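Side-chain contacts in succinyl-CoA ligase (ADP-forming) subunit alpha (Methanosaeta concilii, PDB 6HXI), which combines a CoA-ligase family region with a citrate synthase-like helical region and binds coenzyme A: residues B[30-34]-B[35-39]; B[213-216]-B[217-220]; B[340-343]-B[344-348]; B[461-464]-B[465-469]; B[610-613]-B[614-617]. All coordinates share one frame; numbering follows the deposited sequence.

Contact 1 (B[30-34]-B[35-39]); sequences DFDYV and CKRSS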
loop_
_atom_site.group_PDB
_atom_site.type_symbol
_atom_site.label_atom_id
_atom_site.label_comp_id
_atom_site.label_asym_id
_atom_site.label_seq_id
_atom_site.Cartn_x
_atom_site.Cartn_y
_atom_site.Cartn_z
ATOM N N ASP B 30 -13.583 -41.388 6.813
ATOM C CA ASP B 30 -14.797 -41.529 7.608
ATOM C C ASP B 30 -15.067 -43.002 7.941
ATOM O O ASP B 30 -15.471 -43.314 9.058
ATOM C CB ASP B 30 -15.992 -40.890 6.868
ATOM C CG ASP B 30 -16.135 -39.387 7.038
ATOM O OD1 ASP B 30 -15.347 -38.795 7.806
ATOM O OD2 ASP B 30 -17.069 -38.812 6.443
ATOM N N PHE B 31 -14.812 -43.894 6.984
ATOM C CA PHE B 31 -14.984 -45.340 7.153
ATOM C C PHE B 31 -13.962 -45.875 8.162
ATOM O O PHE B 31 -14.332 -46.602 9.066
ATOM C CB PHE B 31 -14.843 -46.062 5.804
ATOM C CG PHE B 31 -15.176 -47.535 5.861
ATOM C CD1 PHE B 31 -16.462 -47.968 6.187
ATOM C CD2 PHE B 31 -14.206 -48.493 5.597
ATOM C CE1 PHE B 31 -16.774 -49.339 6.225
ATOM C CE2 PHE B 31 -14.517 -49.866 5.654
ATOM C CZ PHE B 31 -15.799 -50.273 5.956
ATOM N N ASP B 32 -12.699 -45.444 8.043
ATOM C CA ASP B 32 -11.633 -45.823 8.955
ATOM C C ASP B 32 -12.018 -45.419 10.377
ATOM O O ASP B 32 -11.899 -46.226 11.288
ATOM C CB ASP B 32 -10.308 -45.148 8.548
ATOM C CG ASP B 32 -9.842 -45.413 7.133
ATOM O OD1 ASP B 32 -10.182 -46.495 6.579
ATOM O OD2 ASP B 32 -9.129 -44.555 6.578
ATOM N N TYR B 33 -12.552 -44.197 10.546
ATOM C CA TYR B 33 -13.010 -43.708 11.835
ATOM C C TYR B 33 -14.147 -44.594 12.457
ATOM O O TYR B 33 -13.996 -45.031 13.600
ATOM C CB TYR B 33 -13.430 -42.232 11.742
ATOM C CG TYR B 33 -13.801 -41.657 13.081
ATOM C CD1 TYR B 33 -12.821 -41.262 13.984
ATOM C CD2 TYR B 33 -15.132 -41.530 13.461
ATOM C CE1 TYR B 33 -13.160 -40.769 15.249
ATOM C CE2 TYR B 33 -15.485 -41.031 14.711
ATOM C CZ TYR B 33 -14.494 -40.659 15.605
ATOM O OH TYR B 33 -14.841 -40.159 16.829
ATOM N N VAL B 34 -15.253 -44.845 11.707
ATOM C CA VAL B 34 -16.396 -45.640 12.177
ATOM C C VAL B 34 -16.030 -47.126 12.405
ATOM O O VAL B 34 -16.704 -47.787 13.178
ATOM C CB VAL B 34 -17.690 -45.496 11.327
ATOM C CG1 VAL B 34 -18.248 -44.077 11.385
ATOM C CG2 VAL B 34 -17.496 -45.961 9.887
ATOM N N CYS B 35 -14.947 -47.624 11.769
ATOM C CA CYS B 35 -14.435 -48.991 11.928
ATOM C C CYS B 35 -13.507 -49.123 13.116
ATOM O O CYS B 35 -13.043 -50.228 13.416
ATOM C CB CYS B 35 -13.755 -49.456 10.646
ATOM S SG CYS B 35 -14.900 -49.696 9.275
ATOM N N LYS B 36 -13.210 -47.981 13.771
ATOM C CA LYS B 36 -12.344 -47.869 14.946
ATOM C C LYS B 36 -10.893 -48.212 14.609
ATOM O O LYS B 36 -10.171 -48.726 15.465
ATOM C CB LYS B 36 -12.889 -48.693 16.150
ATOM C CG LYS B 36 -14.310 -48.328 16.565
ATOM C CD LYS B 36 -14.650 -48.871 17.948
ATOM C CE LYS B 36 -15.349 -47.841 18.816
ATOM N NZ LYS B 36 -14.473 -46.676 19.161
ATOM N N ARG B 37 -10.465 -47.923 13.363
ATOM C CA ARG B 37 -9.103 -48.161 12.896
ATOM C C ARG B 37 -8.118 -47.328 13.695
ATOM O O ARG B 37 -8.445 -46.209 14.114
ATOM C CB ARG B 37 -8.949 -47.827 11.398
ATOM C CG ARG B 37 -9.414 -48.927 10.448
ATOM C CD ARG B 37 -8.998 -48.668 9.000
ATOM N NE ARG B 37 -7.565 -48.375 8.884
ATOM C CZ ARG B 37 -6.764 -48.850 7.938
ATOM N NH1 ARG B 37 -7.243 -49.656 6.995
ATOM N NH2 ARG B 37 -5.475 -48.544 7.941
ATOM N N SER B 38 -6.916 -47.878 13.916
ATOM C CA SER B 38 -5.867 -47.184 14.664
ATOM C C SER B 38 -5.308 -46.047 13.838
ATOM O O SER B 38 -5.142 -44.939 14.349
ATOM C CB SER B 38 -4.762 -48.147 15.097
ATOM O OG SER B 38 -4.392 -49.064 14.077
ATOM N N SER B 39 -5.090 -46.299 12.545
ATOM C CA SER B 39 -4.540 -45.289 11.648
ATOM C C SER B 39 -5.407 -45.054 10.395
ATOM O O SER B 39 -6.099 -45.977 9.948
ATOM C CB SER B 39 -3.118 -45.685 11.233
ATOM O OG SER B 39 -2.335 -44.548 10.901
HETATM O O HOH W 1 -13.542 -44.495 16.809
#
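Arg37 folds back along Asp32 just past the C-terminal end of helix 22-34. Its CB rests 3.4 Å from the backbone oxygen Asp32 O, and its CG stays beside the same oxygen. CD then arrives at the carboxylate, 3.5 Å from Asp32 OD1. One bond further, Arg37 NE is 4.0 Å from Asp32 OD1, a long ion pair that is electrostatic only, since the oxygen sits off the guanidinium plane, which is turned 44° from the carboxylate, and receives no N-H. A bend at chi3 (51°) aims Arg37 NE elsewhere: it hydrogen-bonds to Ser39 O, 3.0 Å away, while NH1 and NH2 are bonded to Ala148 O and Thr13 O. Asp32 OD2 in turn is held by Ser41 OG. The helix closes here in a Schellman motif, with positive phi at Lys36, a 3.0 Å bond from Arg37 N to Asp32 O and a 3.1 Å bond from Lys36 N to Tyr33 O. Just past the last helical residue, Cys35 SG sits over the centre of the Phe31 ring, 3.5 Å from its centroid and 12° off the normal, a sulfur-aromatic contact. The guanidinium is thus positioned by three backbone carbonyls, those of Ser39, Thr13 and Ala148, and the aspartate probably adds only a diffuse electrostatic attraction.

Contact 2 (B[213-216]-B[217-220]); sequences LDHI and LRYE
Tyr219 lays one face of its ring over the backbone oxygen of His215, which stands 3.3 Å above the plane of the Tyr219 ring and over its centre. The imidazole of His215 is met at its edge: Arg218 NH2 donates to His215 ND1 over 3.2 Å, nearly straight at 167°, and lies close to the ring plane. Seen from the arginine, ND1 is likewise at the edge and in the guanidinium plane, yet the two planes stand 80° apart, so the flat groups meet edge to edge without stacking. His215 O lies over one guanidinium face, offset toward the rim. The bend at chi3 (-54°) of Arg218 lays its chain alongside the histidine. Away from the polar groups, Leu213 and Leu217 pack one helical turn apart, with Leu213 CD1 3.8 Å from Leu217 CG. The 2.8 Å bond from Leu217 N to Leu213 O and the 3.1 Å bond from Tyr219 N to His215 O are ordinary i to i+4 backbone bonds of helix 212-221. This helix forms the beta-alpha-beta crossover from strand 196-201 to strand 227-233, which passes over strand 172-176. Further partners tie down the polar ends: His215 NE2 bonds to Ser210 OG, Tyr219 OH to Phe174 O, and Arg218 NH1 to Tyr6 O and Glu198 OE1. With ND1 engaged as an acceptor beside a positive guanidinium, a second proton on the imidazole is probably disfavoured, and the arginine charge is probably offset in part by its salt bridge to Glu198.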
loop_
_atom_site.group_PDB
_atom_site.type_symbol
_atom_site.label_atom_id
_atom_site.label_comp_id
_atom_site.label_asym_id
_atom_site.label_seq_id
_atom_site.Cartn_x
_atom_site.Cartn_y
_atom_site.Cartn_z
ATOM N N LEU B 213 -13.724 -64.588 -11.184
ATOM C CA LEU B 213 -13.131 -65.817 -10.631
ATOM C C LEU B 213 -11.899 -65.562 -9.779
ATOM O O LEU B 213 -11.748 -66.234 -8.765
ATOM C CB LEU B 213 -12.843 -66.891 -11.702
ATOM C CG LEU B 213 -12.337 -68.259 -11.176
ATOM C CD1 LEU B 213 -13.376 -68.949 -10.267
ATOM C CD2 LEU B 213 -11.888 -69.157 -12.313
ATOM N N ASP B 214 -11.045 -64.579 -10.150
ATOM C CA ASP B 214 -9.840 -64.224 -9.385
ATOM C C ASP B 214 -10.226 -63.983 -7.920
ATOM O O ASP B 214 -9.665 -64.632 -7.020
ATOM C CB ASP B 214 -9.155 -62.969 -9.980
ATOM C CG ASP B 214 -8.798 -63.041 -11.459
ATOM O OD1 ASP B 214 -9.131 -64.063 -12.107
ATOM O OD2 ASP B 214 -8.193 -62.069 -11.972
ATOM N N HIS B 215 -11.254 -63.107 -7.708
ATOM C CA HIS B 215 -11.799 -62.751 -6.406
ATOM C C HIS B 215 -12.541 -63.904 -5.772
ATOM O O HIS B 215 -12.330 -64.122 -4.589
ATOM C CB HIS B 215 -12.638 -61.473 -6.471
ATOM C CG HIS B 215 -11.899 -60.345 -7.141
ATOM N ND1 HIS B 215 -10.891 -59.657 -6.490
ATOM C CD2 HIS B 215 -11.991 -59.884 -8.407
ATOM C CE1 HIS B 215 -10.414 -58.788 -7.366
ATOM N NE2 HIS B 215 -11.049 -58.877 -8.531
ATOM N N ILE B 216 -13.340 -64.692 -6.550
ATOM C CA ILE B 216 -14.075 -65.857 -6.028
ATOM C C ILE B 216 -13.102 -66.899 -5.448
ATOM O O ILE B 216 -13.379 -67.478 -4.383
ATOM C CB ILE B 216 -15.091 -66.463 -7.047
ATOM C CG1 ILE B 216 -16.263 -65.488 -7.281
ATOM C CG2 ILE B 216 -15.621 -67.836 -6.566
ATOM C CD1 ILE B 216 -17.263 -65.852 -8.391
ATOM N N LEU B 217 -11.945 -67.093 -6.125
ATOM C CA LEU B 217 -10.900 -68.029 -5.688
ATOM C C LEU B 217 -10.240 -67.586 -4.396
ATOM O O LEU B 217 -9.882 -68.438 -3.595
ATOM C CB LEU B 217 -9.851 -68.307 -6.778
ATOM C CG LEU B 217 -10.314 -69.123 -7.974
ATOM C CD1 LEU B 217 -9.186 -69.295 -8.971
ATOM C CD2 LEU B 217 -10.862 -70.476 -7.552
ATOM N N ARG B 218 -10.111 -66.264 -4.177
ATOM C CA ARG B 218 -9.580 -65.718 -2.931
ATOM C C ARG B 218 -10.577 -65.981 -1.792
ATOM O O ARG B 218 -10.150 -66.295 -0.685
ATOM C CB ARG B 218 -9.345 -64.212 -3.028
ATOM C CG ARG B 218 -8.135 -63.768 -3.828
ATOM C CD ARG B 218 -7.850 -62.284 -3.630
ATOM N NE ARG B 218 -9.005 -61.426 -3.922
ATOM C CZ ARG B 218 -9.815 -60.907 -3.004
ATOM N NH1 ARG B 218 -9.630 -61.174 -1.719
ATOM N NH2 ARG B 218 -10.837 -60.149 -3.366
ATOM N N TYR B 219 -11.895 -65.828 -2.047
ATOM C CA TYR B 219 -12.929 -66.066 -1.042
ATOM C C TYR B 219 -12.951 -67.533 -0.626
ATOM O O TYR B 219 -13.246 -67.823 0.535
ATOM C CB TYR B 219 -14.319 -65.659 -1.558
ATOM C CG TYR B 219 -14.456 -64.230 -2.043
ATOM C CD1 TYR B 219 -13.621 -63.221 -1.559
ATOM C CD2 TYR B 219 -15.462 -63.871 -2.933
ATOM C CE1 TYR B 219 -13.754 -61.905 -1.994
ATOM C CE2 TYR B 219 -15.609 -62.551 -3.367
ATOM C CZ TYR B 219 -14.762 -61.571 -2.884
ATOM O OH TYR B 219 -14.912 -60.274 -3.309
ATOM N N GLU B 220 -12.638 -68.450 -1.578
ATOM C CA GLU B 220 -12.596 -69.905 -1.381
ATOM C C GLU B 220 -11.462 -70.335 -0.449
ATOM O O GLU B 220 -11.584 -71.363 0.236
ATOM C CB GLU B 220 -12.448 -70.624 -2.723
ATOM C CG GLU B 220 -13.626 -71.520 -3.067
ATOM C CD GLU B 220 -13.765 -72.822 -2.293
ATOM O OE1 GLU B 220 -12.867 -73.690 -2.393
ATOM O OE2 GLU B 220 -14.822 -73.008 -1.648
#

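Contact 3 (B[340-343]-B[344-348]); sequences YSKA and LATGD
Tyr340 and Leu344 run side by side in the same direction from successive turns of helix 340-345. In both, CG is trans to the backbone N, though the tyrosine is some way off the ideal value (chi1 154°). The phenol end therefore reaches the leucine branch: Leu344 CD2 is 3.4 Å from Tyr340 OH and 3.8 Å from Tyr340 CZ, meeting the ring obliquely. The hydroxyl itself bonds to Glu604 of a third subunit, and the ring makes a cation-pi contact with Lys351 of a second subunit, both copies of this protein. At the other end, Thr346 turns its hydroxyl into the position between its backbone N and carbonyl carbon (chi1 64°), back toward the helix. There OG1 donates to Lys342 O at 3.0 Å, and Thr346 N reaches the same Lys342 O at 2.9 Å, so one carbonyl accepts both donors of Thr346. The chain then leaves the helix by a Schellman motif: Gly347 has positive phi (74°), a value easily taken by glycine, and Asp348 N makes a weak 2.9 Å bond to Ala343 O. Lys342 stays extended throughout, carrying NZ to a salt bridge with Glu159. Thr346 CG2 lies beside the lysine stem, 4.4 Å from Lys342 CG. Asp348 brings its CB over the end of the helix, 3.3 Å from Ala343 O, and Ala345 places its methyl CB 3.2 Å from Ser341 O.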
loop_
_atom_site.group_PDB
_atom_site.type_symbol
_atom_site.label_atom_id
_atom_site.label_comp_id
_atom_site.label_asym_id
_atom_site.label_seq_id
_atom_site.Cartn_x
_atom_site.Cartn_y
_atom_site.Cartn_z
ATOM N N TYR B 340 -21.347 -29.680 7.908
ATOM C CA TYR B 340 -21.941 -28.344 7.924
ATOM C C TYR B 340 -22.670 -28.034 6.622
ATOM O O TYR B 340 -23.828 -27.615 6.664
ATOM C CB TYR B 340 -20.817 -27.307 8.172
ATOM C CG TYR B 340 -21.084 -25.922 7.638
ATOM C CD1 TYR B 340 -21.995 -25.074 8.262
ATOM C CD2 TYR B 340 -20.391 -25.435 6.532
ATOM C CE1 TYR B 340 -22.258 -23.801 7.765
ATOM C CE2 TYR B 340 -20.622 -24.150 6.043
ATOM C CZ TYR B 340 -21.531 -23.324 6.687
ATOM O OH TYR B 340 -21.741 -22.043 6.234
ATOM N N SER B 341 -21.996 -28.231 5.471
ATOM C CA SER B 341 -22.563 -27.920 4.147
ATOM C C SER B 341 -23.857 -28.701 3.867
ATOM O O SER B 341 -24.751 -28.151 3.235
ATOM C CB SER B 341 -21.536 -28.150 3.040
ATOM O OG SER B 341 -21.116 -29.504 3.000
ATOM N N LYS B 342 -23.984 -29.932 4.385
ATOM C CA LYS B 342 -25.200 -30.728 4.208
ATOM C C LYS B 342 -26.343 -30.124 5.048
ATOM O O LYS B 342 -27.435 -29.875 4.524
ATOM C CB LYS B 342 -24.952 -32.198 4.589
ATOM C CG LYS B 342 -26.152 -33.108 4.398
ATOM C CD LYS B 342 -25.894 -34.484 4.988
ATOM C CE LYS B 342 -27.160 -35.301 5.122
ATOM N NZ LYS B 342 -26.981 -36.363 6.144
ATOM N N ALA B 343 -26.056 -29.833 6.331
ATOM C CA ALA B 343 -26.976 -29.204 7.283
ATOM C C ALA B 343 -27.489 -27.858 6.739
ATOM O O ALA B 343 -28.684 -27.573 6.816
ATOM C CB ALA B 343 -26.265 -28.992 8.614
ATOM N N LEU B 344 -26.594 -27.059 6.140
ATOM C CA LEU B 344 -26.989 -25.782 5.572
ATOM C C LEU B 344 -27.823 -25.948 4.286
ATOM O O LEU B 344 -28.860 -25.297 4.163
ATOM C CB LEU B 344 -25.778 -24.869 5.355
ATOM C CG LEU B 344 -26.081 -23.360 5.129
ATOM C CD1 LEU B 344 -26.805 -22.727 6.327
ATOM C CD2 LEU B 344 -24.813 -22.584 4.850
ATOM N N ALA B 345 -27.389 -26.833 3.351
ATOM C CA ALA B 345 -28.076 -27.088 2.074
ATOM C C ALA B 345 -29.492 -27.632 2.250
ATOM O O ALA B 345 -30.391 -27.251 1.498
ATOM C CB ALA B 345 -27.257 -28.020 1.199
ATOM N N THR B 346 -29.698 -28.474 3.271
ATOM C CA THR B 346 -31.000 -29.059 3.564
ATOM C C THR B 346 -31.897 -28.113 4.366
ATOM O O THR B 346 -33.060 -28.411 4.591
ATOM C CB THR B 346 -30.840 -30.416 4.296
ATOM O OG1 THR B 346 -30.216 -30.213 5.566
ATOM C CG2 THR B 346 -30.077 -31.457 3.477
ATOM N N GLY B 347 -31.361 -27.002 4.824
ATOM C CA GLY B 347 -32.112 -26.077 5.661
ATOM C C GLY B 347 -32.296 -26.592 7.082
ATOM O O GLY B 347 -33.175 -26.121 7.805
ATOM N N ASP B 348 -31.450 -27.547 7.505
ATOM C CA ASP B 348 -31.471 -28.085 8.866
ATOM C C ASP B 348 -31.056 -26.965 9.814
ATOM O O ASP B 348 -31.629 -26.821 10.887
ATOM C CB ASP B 348 -30.497 -29.276 8.977
ATOM C CG ASP B 348 -30.664 -30.149 10.221
ATOM O OD1 ASP B 348 -31.645 -30.943 10.271
ATOM O OD2 ASP B 348 -29.772 -30.104 11.105
#

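Contact 4 (B[461-464]-B[465-469]); sequences FKRA and QETGL
Lys462 and Glu466 form a salt bridge one turn apart at the C-terminal end of helix 453-466, in the citrate synthase-like helical region, where Gly468 breaks the helix with positive phi. Lys462 NZ donates to Glu466 OE1 at 2.8 Å, arriving from above the carboxylate plane, 51° out of it. The two side chains cross at a slant, with Lys462 CE 3.4 Å from Glu466 OE1. A second charge and a carbonyl share the ammonium: Asp564 and Lys560 O, both in helix 560-569. Next along the turn, Arg463 O takes two bonds from Thr467, through its N at 2.9 Å and through its OG1, also 2.9 Å. That hydroxyl is put there by a first torsion of 69°, which turns OG1 back against the helix, and it donates from above the carbonyl plane of Arg463. Thr467 thus meets this carbonyl with both backbone and side chain, while Thr467 CG2 is 4.2 Å from Arg463 CG. The arginine chain bends at chi3, and its NH2 pairs with Glu460. Helices 471-480 and 517-530 back the turn through Phe474 and Tyr521. Beyond Gly468 the chain returns toward the helix, and Leu469 crosses the arginine at an angle: its CD1 is 3.9 Å from Arg463 NH1 and 4.1 Å from Ala464 CB.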
loop_
_atom_site.group_PDB
_atom_site.type_symbol
_atom_site.label_atom_id
_atom_site.label_comp_id
_atom_site.label_asym_id
_atom_site.label_seq_id
_atom_site.Cartn_x
_atom_site.Cartn_y
_atom_site.Cartn_z
ATOM N N PHE B 461 -17.276 25.352 -0.358
ATOM C CA PHE B 461 -18.192 26.100 -1.230
ATOM C C PHE B 461 -19.649 25.723 -0.951
ATOM O O PHE B 461 -20.486 26.610 -0.880
ATOM C CB PHE B 461 -17.832 25.944 -2.719
ATOM C CG PHE B 461 -16.678 26.815 -3.172
ATOM C CD1 PHE B 461 -15.361 26.461 -2.889
ATOM C CD2 PHE B 461 -16.908 28.015 -3.828
ATOM C CE1 PHE B 461 -14.298 27.277 -3.295
ATOM C CE2 PHE B 461 -15.835 28.824 -4.242
ATOM C CZ PHE B 461 -14.546 28.441 -3.990
ATOM N N LYS B 462 -19.952 24.420 -0.770
ATOM C CA LYS B 462 -21.325 23.962 -0.500
ATOM C C LYS B 462 -21.866 24.633 0.790
ATOM O O LYS B 462 -22.955 25.190 0.780
ATOM C CB LYS B 462 -21.389 22.423 -0.397
ATOM C CG LYS B 462 -22.773 21.861 -0.563
ATOM C CD LYS B 462 -22.970 20.512 0.095
ATOM C CE LYS B 462 -24.426 20.154 -0.063
ATOM N NZ LYS B 462 -25.024 19.559 1.158
ATOM N N ARG B 463 -21.080 24.605 1.870
ATOM C CA ARG B 463 -21.426 25.191 3.166
ATOM C C ARG B 463 -21.702 26.703 3.046
ATOM O O ARG B 463 -22.763 27.155 3.456
ATOM C CB ARG B 463 -20.325 24.879 4.200
ATOM C CG ARG B 463 -20.530 25.551 5.557
ATOM C CD ARG B 463 -19.259 25.607 6.387
ATOM N NE ARG B 463 -18.152 26.281 5.696
ATOM C CZ ARG B 463 -17.949 27.596 5.672
ATOM N NH1 ARG B 463 -18.787 28.418 6.295
ATOM N NH2 ARG B 463 -16.913 28.100 5.016
ATOM N N ALA B 464 -20.810 27.459 2.425
ATOM C CA ALA B 464 -20.987 28.893 2.254
ATOM C C ALA B 464 -22.290 29.213 1.547
ATOM O O ALA B 464 -23.089 29.984 2.067
ATOM C CB ALA B 464 -19.807 29.483 1.491
ATOM N N GLN B 465 -22.525 28.583 0.383
ATOM C CA GLN B 465 -23.691 28.778 -0.452
ATOM C C GLN B 465 -24.969 28.313 0.233
ATOM O O GLN B 465 -25.988 28.967 0.061
ATOM C CB GLN B 465 -23.464 28.068 -1.787
ATOM C CG GLN B 465 -24.397 28.495 -2.923
ATOM C CD GLN B 465 -25.454 27.491 -3.287
ATOM O OE1 GLN B 465 -25.425 26.320 -2.897
ATOM N NE2 GLN B 465 -26.392 27.926 -4.094
ATOM N N GLU B 466 -24.913 27.228 1.033
ATOM C CA GLU B 466 -26.069 26.670 1.771
ATOM C C GLU B 466 -26.481 27.609 2.910
ATOM O O GLU B 466 -27.633 28.054 2.963
ATOM C CB GLU B 466 -25.737 25.297 2.403
ATOM C CG GLU B 466 -26.043 24.066 1.574
ATOM C CD GLU B 466 -25.610 22.778 2.250
ATOM O OE1 GLU B 466 -26.375 21.791 2.186
ATOM O OE2 GLU B 466 -24.520 22.760 2.868
ATOM N N THR B 467 -25.518 27.906 3.826
ATOM C CA THR B 467 -25.718 28.768 4.998
ATOM C C THR B 467 -26.087 30.216 4.601
ATOM O O THR B 467 -26.304 31.057 5.473
ATOM C CB THR B 467 -24.530 28.682 5.966
ATOM O OG1 THR B 467 -23.375 29.284 5.377
ATOM C CG2 THR B 467 -24.229 27.249 6.407
ATOM N N GLY B 468 -26.179 30.472 3.306
ATOM C CA GLY B 468 -26.574 31.766 2.774
ATOM C C GLY B 468 -25.513 32.843 2.673
ATOM O O GLY B 468 -25.825 33.943 2.197
ATOM N N LEU B 469 -24.250 32.565 3.105
ATOM C CA LEU B 469 -23.130 33.530 3.036
ATOM C C LEU B 469 -23.016 34.170 1.655
ATOM O O LEU B 469 -23.031 33.460 0.652
ATOM C CB LEU B 469 -21.786 32.864 3.368
ATOM C CG LEU B 469 -21.536 32.366 4.781
ATOM C CD1 LEU B 469 -20.173 31.743 4.881
ATOM C CD2 LEU B 469 -21.649 33.492 5.802
#

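Contact 5 (B[610-613]-B[614-617]); sequences MPSE and EEIQ
Glu615 OE1 is gripped by two donors of Ser612. The backbone Ser612 N reaches it at 2.8 Å and a straight 167°, coming from above the carboxylate plane, and Ser612 OG donates to the anti lone pair of the same Glu615 OE1 at 3.2 Å. The serine hydroxyl also receives Glu615 N, over 3.2 Å, so OG both gives and takes. Its first torsion (64°) sets it between backbone N and carbonyl carbon, facing the glutamate. Further along, Gln617 NE2 donates to Glu613 O at 2.9 Å, with the amide bent back by chi2; the same NE2 makes a weak bond to Glu396 of the third subunit, another copy of this protein. On the apolar side, Pro611 crosses Ile616 at about a right angle, and Pro611 CG lies 3.7 Å from Ile616 CG2. Pro611 CB is also 3.9 Å from Glu615 CB. Ile616 packs on Lys394 of the third subunit. The mutual pairing of Ser612 and Glu615, with Pro611 packed on Ile616, reproduces the pattern of a capping box with a hydrophobic staple, on a short helix-like turn that runs into the type I beta turn Glu614 to Gln617.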
loop_
_atom_site.group_PDB
_atom_site.type_symbol
_atom_site.label_atom_id
_atom_site.label_comp_id
_atom_site.label_asym_id
_atom_site.label_seq_id
_atom_site.Cartn_x
_atom_site.Cartn_y
_atom_site.Cartn_z
ATOM N N MET B 610 21.430 17.656 13.400
ATOM C CA MET B 610 21.450 16.732 14.536
ATOM C C MET B 610 21.306 17.457 15.847
ATOM O O MET B 610 21.950 18.462 16.028
ATOM C CB MET B 610 22.768 15.909 14.565
ATOM C CG MET B 610 22.954 14.906 13.406
ATOM S SD MET B 610 21.626 13.713 13.101
ATOM C CE MET B 610 20.757 14.555 11.754
ATOM N N PRO B 611 20.535 16.946 16.814
ATOM C CA PRO B 611 20.497 17.598 18.135
ATOM C C PRO B 611 21.820 17.341 18.862
ATOM O O PRO B 611 22.546 16.392 18.529
ATOM C CB PRO B 611 19.327 16.877 18.844
ATOM C CG PRO B 611 19.244 15.531 18.201
ATOM C CD PRO B 611 19.683 15.736 16.772
ATOM N N SER B 612 22.145 18.186 19.843
ATOM C CA SER B 612 23.372 18.052 20.633
ATOM C C SER B 612 23.229 16.976 21.685
ATOM O O SER B 612 22.116 16.547 21.972
ATOM C CB SER B 612 23.700 19.379 21.308
ATOM O OG SER B 612 22.685 19.717 22.240
ATOM N N GLU B 613 24.356 16.591 22.318
ATOM C CA GLU B 613 24.415 15.620 23.411
ATOM C C GLU B 613 23.501 16.051 24.577
ATOM O O GLU B 613 22.811 15.212 25.166
ATOM C CB GLU B 613 25.858 15.507 23.928
ATOM C CG GLU B 613 26.402 14.088 23.887
ATOM C CD GLU B 613 25.895 13.168 24.976
ATOM O OE1 GLU B 613 26.296 13.358 26.149
ATOM O OE2 GLU B 613 25.129 12.234 24.653
ATOM N N GLU B 614 23.479 17.358 24.874
ATOM C CA GLU B 614 22.671 17.976 25.933
ATOM C C GLU B 614 21.190 17.899 25.603
ATOM O O GLU B 614 20.387 17.603 26.492
ATOM C CB GLU B 614 23.128 19.448 26.163
ATOM C CG GLU B 614 22.331 20.240 27.197
ATOM C CD GLU B 614 23.052 21.402 27.862
ATOM O OE1 GLU B 614 22.818 21.632 29.072
ATOM O OE2 GLU B 614 23.848 22.087 27.176
ATOM N N GLU B 615 20.822 18.166 24.323
ATOM C CA GLU B 615 19.444 18.124 23.839
ATOM C C GLU B 615 18.820 16.734 23.929
ATOM O O GLU B 615 17.597 16.630 24.041
ATOM C CB GLU B 615 19.372 18.570 22.384
ATOM C CG GLU B 615 19.514 20.067 22.167
ATOM C CD GLU B 615 19.439 20.412 20.698
ATOM O OE1 GLU B 615 20.507 20.499 20.054
ATOM O OE2 GLU B 615 18.309 20.474 20.164
ATOM N N ILE B 616 19.635 15.662 23.822
ATOM C CA ILE B 616 19.075 14.295 23.851
ATOM C C ILE B 616 18.969 13.734 25.277
ATOM O O ILE B 616 18.433 12.653 25.442
ATOM C CB ILE B 616 19.780 13.316 22.858
ATOM C CG1 ILE B 616 21.211 12.975 23.269
ATOM C CG2 ILE B 616 19.704 13.871 21.422
ATOM C CD1 ILE B 616 21.879 11.906 22.416
ATOM N N GLN B 617 19.402 14.486 26.304
ATOM C CA GLN B 617 19.318 13.987 27.662
ATOM C C GLN B 617 17.911 14.040 28.269
ATOM O O GLN B 617 17.134 14.943 27.953
ATOM C CB GLN B 617 20.346 14.682 28.594
ATOM C CG GLN B 617 21.823 14.396 28.254
ATOM C CD GLN B 617 22.117 12.954 27.875
ATOM O OE1 GLN B 617 21.709 11.980 28.543
ATOM N NE2 GLN B 617 22.839 12.777 26.798
#

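Overall arrangement
The five contacts follow one another along the chain, and none touches another. Contacts 1 and 2 share the N-terminal part: contact 1 ends helix 22-34, next to the seven-stranded sheet, and contact 2 lies on helix 212-221 against the six-stranded one, about 26 Å away centre to centre. Contact 3, on helix 340-345, is about 25 Å from contact 1, again between centres. Contact 4, in the helical region, has its centre about 95 Å from that of contact 2 and about 50 Å from that of contact 5, in the C-terminal tail. Contacts 3 and 5 both touch the third subunit, so the elongated chain meets it at two points whose centres are about 68 Å apart; contacts 1 and 3 also touch the second subunit.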